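Local coordinates for protein purine nucleoside phosphorylase (PDB 2P4S) that catalyses the phosphate-dependent cleavage of inosine and guanosine, and of their 2'-deoxy forms, into free purine and pentose 1-phosphate in the purine salvage pathway of a mosquito, at residues R169-H172 against Y173-Y176; F285-V288 against A289-K292. One frame throughout, in Å; residues are numbered along the deposited sequence.

In the fold
Contact 1 comes first along the chain, in the loop between strand 161-167 and helix 178-191; contact 2 follows much later, at the junction where the loop after strand 272-279 enters helix 288-296. Their centres lie 21 Å apart and their nearest atoms about 8 Å apart, so they do not touch directly. The inhibitor DIH spans the gap: contact 1 holds the hydroxyl of its pyrrolidine, the sugar mimic, beside the phosphate, while contact 2 holds the base. Both contacts belong to the same phosphorylase fold, and each also meets the second subunit, so the pocket lies close to a subunit interface of the homotrimer.

Contact 1 of 2, residues R169-H172 against Y173-Y176; sequences RFHH and YEGY. With DIH (7-[[(3R,4R)-3-(hydroxymethyl)-4-oxidanyl-pyrrolidin-1-ium-1-yl]methyl]-3,5-dihydropyrrolo[3,2-d]pyrimidin-4-one), chain F; PO4 (phosphate ion), chain D.
Y173 turns its CG into the narrow slot between its own N and carbonyl carbon (chi1 63°), which sets its ring alongside the H171 side chain, both pointing the same way, in the RFHHYEGY loop that builds the phosphate and sugar end of the phosphorylase active site. The rings are nearly parallel but slid so far apart that they barely overlap; what sits over the Y173 face is H171 CB, 3.6 Å from the ring centroid in a CH-pi contact. Y173 OH lies over the H171 ring and gives its proton to O3' of DIH at 2.7 Å. The H171 imidazole is probably turned over by 180° about its CB-CG bond, so which of its edges carries the nitrogens is uncertain. R169 NH1 hydrogen-bonds to phosphate O2, an oxygen whose position is less certain; its NE is salt-bridged to E309, and S305 lies alongside.

The chain then runs through overlapping 3-10 turns: E174 N bonds to H171 O at 3.0 Å and G175 N to H172 O at 2.9 Å. G175 has a positive phi (102°), at which a side chain would be jammed against the carbonyl oxygen of E174, so glycine suits the place. E174 OE2 accepts a hydrogen bond from H171 N, though the place of OE2 is less sure; OE1 is held by T145. F170 and Y176 meet obliquely, F170 CB lying 3.7 Å from Y176 CD2, and Y176 OH goes on to V143 O. From the second subunit, F244 packs edge-to-face with the Y173 ring and Q233 NE2 hydrogen-bonds to H172 O. With its CG anti to the backbone N (chi1 -164°), H172 directs its imidazole across the turn, where ND1 donates close to the ring plane to Y176 O at 2.7 Å.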
loop_
_atom_site.group_PDB
_atom_site.type_symbol
_atom_site.label_atom_id
_atom_site.label_comp_id
_atom_site.label_asym_id
_atom_site.label_seq_id
_atom_site.Cartn_x
_atom_site.Cartn_y
_atom_site.Cartn_z
ATOM N N ARG A 169 20.399 11.494 -3.491
ATOM C CA ARG A 169 19.807 10.183 -3.768
ATOM C C ARG A 169 18.564 10.294 -4.676
ATOM O O ARG A 169 18.263 11.380 -5.195
ATOM C CB ARG A 169 19.484 9.426 -2.456
ATOM C CG ARG A 169 18.394 10.084 -1.591
ATOM C CD ARG A 169 17.415 9.093 -0.931
ATOM N NE ARG A 169 18.017 8.201 0.063
ATOM C CZ ARG A 169 18.494 8.601 1.240
ATOM N NH1 ARG A 169 18.412 9.885 1.607
ATOM N NH2 ARG A 169 19.036 7.704 2.066
ATOM N N PHE A 170 17.886 9.147 -4.857
ATOM C CA PHE A 170 16.713 8.935 -5.732
ATOM C C PHE A 170 15.511 8.536 -4.887
ATOM O O PHE A 170 15.633 7.687 -3.987
ATOM C CB PHE A 170 16.986 7.794 -6.760
ATOM C CG PHE A 170 18.334 7.903 -7.411
ATOM C CD1 PHE A 170 18.742 9.120 -7.997
ATOM C CD2 PHE A 170 19.238 6.841 -7.378
ATOM C CE1 PHE A 170 20.009 9.236 -8.574
ATOM C CE2 PHE A 170 20.520 6.980 -7.975
ATOM C CZ PHE A 170 20.893 8.159 -8.559
ATOM N N HIS A 171 14.355 9.107 -5.211
ATOM C CA HIS A 171 13.153 8.904 -4.412
ATOM C C HIS A 171 12.060 8.398 -5.300
ATOM O O HIS A 171 11.998 8.751 -6.479
ATOM C CB HIS A 171 12.690 10.205 -3.774
ATOM C CG HIS A 171 13.794 11.022 -3.164
ATOM N ND1 HIS A 171 14.041 11.039 -1.805
ATOM C CD2 HIS A 171 14.669 11.904 -3.714
ATOM C CE1 HIS A 171 15.037 11.869 -1.541
ATOM N NE2 HIS A 171 15.430 12.415 -2.684
ATOM N N HIS A 172 11.187 7.597 -4.703
ATOM C CA HIS A 172 10.061 6.989 -5.386
ATOM C C HIS A 172 9.083 8.009 -5.985
ATOM O O HIS A 172 8.551 7.780 -7.069
ATOM C CB HIS A 172 9.359 6.036 -4.410
ATOM C CG HIS A 172 8.418 5.070 -5.058
ATOM N ND1 HIS A 172 8.760 4.300 -6.156
ATOM C CD2 HIS A 172 7.155 4.711 -4.730
ATOM C CE1 HIS A 172 7.744 3.520 -6.481
ATOM N NE2 HIS A 172 6.767 3.736 -5.620
ATOM N N TYR A 173 8.849 9.115 -5.278
ATOM C CA TYR A 173 8.002 10.230 -5.775
ATOM C C TYR A 173 8.556 10.935 -7.050
ATOM O O TYR A 173 7.836 11.722 -7.716
ATOM C CB TYR A 173 7.708 11.265 -4.667
ATOM C CG TYR A 173 8.941 11.966 -4.135
ATOM C CD1 TYR A 173 9.645 12.922 -4.921
ATOM C CD2 TYR A 173 9.389 11.738 -2.825
ATOM C CE1 TYR A 173 10.794 13.571 -4.427
ATOM C CE2 TYR A 173 10.533 12.379 -2.345
ATOM C CZ TYR A 173 11.224 13.306 -3.148
ATOM O OH TYR A 173 12.373 13.939 -2.656
ATOM N N GLU A 174 9.825 10.661 -7.381
ATOM C CA GLU A 174 10.401 11.130 -8.655
ATOM C C GLU A 174 9.905 10.262 -9.803
ATOM O O GLU A 174 10.091 10.594 -10.934
ATOM C CB GLU A 174 11.933 11.187 -8.617
ATOM C CG GLU A 174 12.508 12.234 -7.628
ATOM C CD GLU A 174 14.069 12.183 -7.476
ATOM O OE1 GLU A 174 14.776 12.768 -8.322
ATOM O OE2 GLU A 174 14.597 11.562 -6.522
ATOM N N GLY A 175 9.255 9.147 -9.514
ATOM C CA GLY A 175 8.862 8.264 -10.581
ATOM C C GLY A 175 9.758 7.052 -10.739
ATOM O O GLY A 175 9.484 6.226 -11.578
ATOM N N TYR A 176 10.794 6.925 -9.898
ATOM C CA TYR A 176 11.675 5.735 -9.897
ATOM C C TYR A 176 11.096 4.592 -9.084
ATOM O O TYR A 176 10.747 4.790 -7.910
ATOM C CB TYR A 176 13.074 6.056 -9.355
ATOM C CG TYR A 176 13.775 7.213 -10.041
ATOM C CD1 TYR A 176 13.849 7.298 -11.456
ATOM C CD2 TYR A 176 14.352 8.240 -9.281
ATOM C CE1 TYR A 176 14.507 8.391 -12.079
ATOM C CE2 TYR A 176 15.010 9.296 -9.871
ATOM C CZ TYR A 176 15.095 9.366 -11.273
ATOM O OH TYR A 176 15.750 10.441 -11.840
HETATM O "O5'" DIH F . 11.540 18.215 1.899
HETATM C "C5'" DIH F . 11.027 17.039 1.243
HETATM C "C4'" DIH F . 12.152 16.033 1.221
HETATM C "C6'" DIH F . 12.726 15.794 2.635
HETATM C "C3'" DIH F . 11.647 14.700 0.712
HETATM O "O3'" DIH F . 12.704 14.074 -0.018
HETATM C "C2'" DIH F . 11.417 13.895 1.978
HETATM N "N1'" DIH F . 12.560 14.327 2.843
HETATM C C10 DIH F . 12.389 13.820 4.213
HETATM C C9 DIH F . 11.428 14.539 5.135
HETATM C C8 DIH F . 11.761 15.636 5.975
HETATM N N7 DIH F . 10.650 15.991 6.679
HETATM C C5 DIH F . 9.615 15.180 6.337
HETATM C C6 DIH F . 8.204 15.039 6.795
HETATM O O6 DIH F . 7.688 15.827 7.691
HETATM N N1 DIH F . 7.499 14.049 6.208
HETATM C C2 DIH F . 8.009 13.212 5.255
HETATM N N3 DIH F . 9.284 13.287 4.842
HETATM C C4 DIH F . 10.088 14.263 5.383
HETATM P P PO4 D . 15.713 12.348 2.051
HETATM O O1 PO4 D . 16.622 12.877 3.115
HETATM O O2 PO4 D . 16.572 11.963 0.846
HETATM O O3 PO4 D . 14.962 11.136 2.459
HETATM O O4 PO4 D . 14.731 13.429 1.712
HETATM O O HOH W 1 16.731 13.592 -6.153
#

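Contact 2 of 2, residues F285-V288 against A289-K292; sequences FETV and AEVK. With DIH (7-[[(3R,4R)-3-(hydroxymethyl)-4-oxidanyl-pyrrolidin-1-ium-1-yl]methyl]-3,5-dihydropyrrolo[3,2-d]pyrimidin-4-one), chain F.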
loop_
_atom_site.group_PDB
_atom_site.type_symbol
_atom_site.label_atom_id
_atom_site.label_comp_id
_atom_site.label_asym_id
_atom_site.label_seq_id
_atom_site.Cartn_x
_atom_site.Cartn_y
_atom_site.Cartn_z
ATOM N N PHE A 285 3.554 16.309 2.268
ATOM C CA PHE A 285 3.811 15.924 3.663
ATOM C C PHE A 285 2.487 15.407 4.265
ATOM O O PHE A 285 1.422 15.501 3.653
ATOM C CB PHE A 285 4.405 17.105 4.477
ATOM C CG PHE A 285 5.730 17.607 3.959
ATOM C CD1 PHE A 285 6.908 16.916 4.200
ATOM C CD2 PHE A 285 5.815 18.820 3.240
ATOM C CE1 PHE A 285 8.162 17.389 3.708
ATOM C CE2 PHE A 285 7.055 19.307 2.764
ATOM C CZ PHE A 285 8.232 18.558 3.004
ATOM N N GLU A 286 2.547 14.907 5.488
ATOM C CA GLU A 286 1.436 14.181 6.107
ATOM C C GLU A 286 0.325 15.065 6.719
ATOM O O GLU A 286 0.584 16.154 7.222
ATOM C CB GLU A 286 2.017 13.278 7.198
ATOM C CG GLU A 286 2.960 12.213 6.663
ATOM C CD GLU A 286 4.306 12.813 6.129
ATOM O OE1 GLU A 286 4.837 13.734 6.814
ATOM O OE2 GLU A 286 4.812 12.368 5.038
ATOM N N THR A 287 -0.907 14.575 6.686
ATOM C CA THR A 287 -2.012 15.192 7.415
ATOM C C THR A 287 -1.890 14.954 8.963
ATOM O O THR A 287 -1.106 14.099 9.447
ATOM C CB THR A 287 -3.381 14.695 6.919
ATOM O OG1 THR A 287 -3.608 13.360 7.385
ATOM C CG2 THR A 287 -3.486 14.733 5.389
ATOM N N VAL A 288 -2.687 15.703 9.721
ATOM C CA VAL A 288 -2.712 15.567 11.163
ATOM C C VAL A 288 -3.184 14.164 11.508
ATOM O O VAL A 288 -2.568 13.533 12.356
ATOM C CB VAL A 288 -3.644 16.644 11.830
ATOM C CG1 VAL A 288 -4.021 16.250 13.290
ATOM C CG2 VAL A 288 -3.002 18.040 11.781
ATOM N N ALA A 289 -4.242 13.681 10.838
ATOM C CA ALA A 289 -4.787 12.360 11.086
ATOM C C ALA A 289 -3.771 11.234 10.763
ATOM O O ALA A 289 -3.750 10.235 11.473
ATOM C CB ALA A 289 -6.126 12.118 10.274
ATOM N N GLU A 290 -3.030 11.368 9.653
ATOM C CA GLU A 290 -1.936 10.432 9.292
ATOM C C GLU A 290 -0.808 10.409 10.349
ATOM O O GLU A 290 -0.341 9.335 10.711
ATOM C CB GLU A 290 -1.349 10.776 7.918
ATOM C CG GLU A 290 -2.329 10.524 6.763
ATOM C CD GLU A 290 -1.925 11.183 5.431
ATOM O OE1 GLU A 290 -0.957 12.022 5.379
ATOM O OE2 GLU A 290 -2.593 10.862 4.427
ATOM N N VAL A 291 -0.364 11.587 10.811
ATOM C CA VAL A 291 0.687 11.647 11.795
ATOM C C VAL A 291 0.230 10.929 13.067
ATOM O O VAL A 291 0.984 10.174 13.643
ATOM C CB VAL A 291 1.169 13.123 12.096
ATOM C CG1 VAL A 291 2.116 13.179 13.320
ATOM C CG2 VAL A 291 1.869 13.756 10.883
ATOM N N LYS A 292 -1.030 11.124 13.458
ATOM C CA LYS A 292 -1.620 10.462 14.648
ATOM C C LYS A 292 -1.655 8.962 14.505
ATOM O O LYS A 292 -1.260 8.231 15.414
ATOM C CB LYS A 292 -3.050 10.958 14.915
ATOM C CG LYS A 292 -3.102 12.325 15.525
ATOM C CD LYS A 292 -4.523 12.689 15.933
ATOM C CE LYS A 292 -4.576 14.162 16.410
ATOM N NZ LYS A 292 -5.962 14.701 16.249
HETATM O "O5'" DIH F . 11.540 18.215 1.899
HETATM C "C5'" DIH F . 11.027 17.039 1.243
HETATM C "C4'" DIH F . 12.152 16.033 1.221
HETATM C "C6'" DIH F . 12.726 15.794 2.635
HETATM C "C3'" DIH F . 11.647 14.700 0.712
HETATM O "O3'" DIH F . 12.704 14.074 -0.018
HETATM C "C2'" DIH F . 11.417 13.895 1.978
HETATM N "N1'" DIH F . 12.560 14.327 2.843
HETATM C C10 DIH F . 12.389 13.820 4.213
HETATM C C9 DIH F . 11.428 14.539 5.135
HETATM C C8 DIH F . 11.761 15.636 5.975
HETATM N N7 DIH F . 10.650 15.991 6.679
HETATM C C5 DIH F . 9.615 15.180 6.337
HETATM C C6 DIH F . 8.204 15.039 6.795
HETATM O O6 DIH F . 7.688 15.827 7.691
HETATM N N1 DIH F . 7.499 14.049 6.208
HETATM C C2 DIH F . 8.009 13.212 5.255
HETATM N N3 DIH F . 9.284 13.287 4.842
HETATM C C4 DIH F . 10.088 14.263 5.383
#
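The carboxylates of E286 and E290 are turned 42° apart on side chains that cross at about a right angle, but they do not meet: E286 OE2 and E290 OE1 stay 5.8 Å apart, and it is E286 CA and CB that touch OE1, CB at 3.7 Å. T287 N approaches the E290 carboxylate from above its plane and bonds to OE1 at 2.9 Å. E290 OE2 accepts from N222 N of the second subunit. The E286 carboxylate faces the other way, into the pocket, because its chain bends at chi2 (70°); there OE1 takes the N1 proton of DIH at 2.7 Å along a nearly straight line (174°). Next to it the F285 ring has O5' of DIH at its edge, in plane, and meets the base obliquely, CD1 standing 3.5 Å from C6.

T287 OG1, placed between its own N and carbonyl carbon, accepts from E290 N at 3.1 Å and is also bonded to H220 O of the second subunit. T287 O then takes V291 N at 3.0 Å and V288 O takes K292 N, opening the helical ladder. V291 CG2, on the first turn, packs 3.7 Å from E286 CB. The reciprocal bonds between T287 and E290 are a capping box, with T287 as N-cap of helix 288-296, one residue after the base-binding E286 of this trimeric nucleoside phosphorylase.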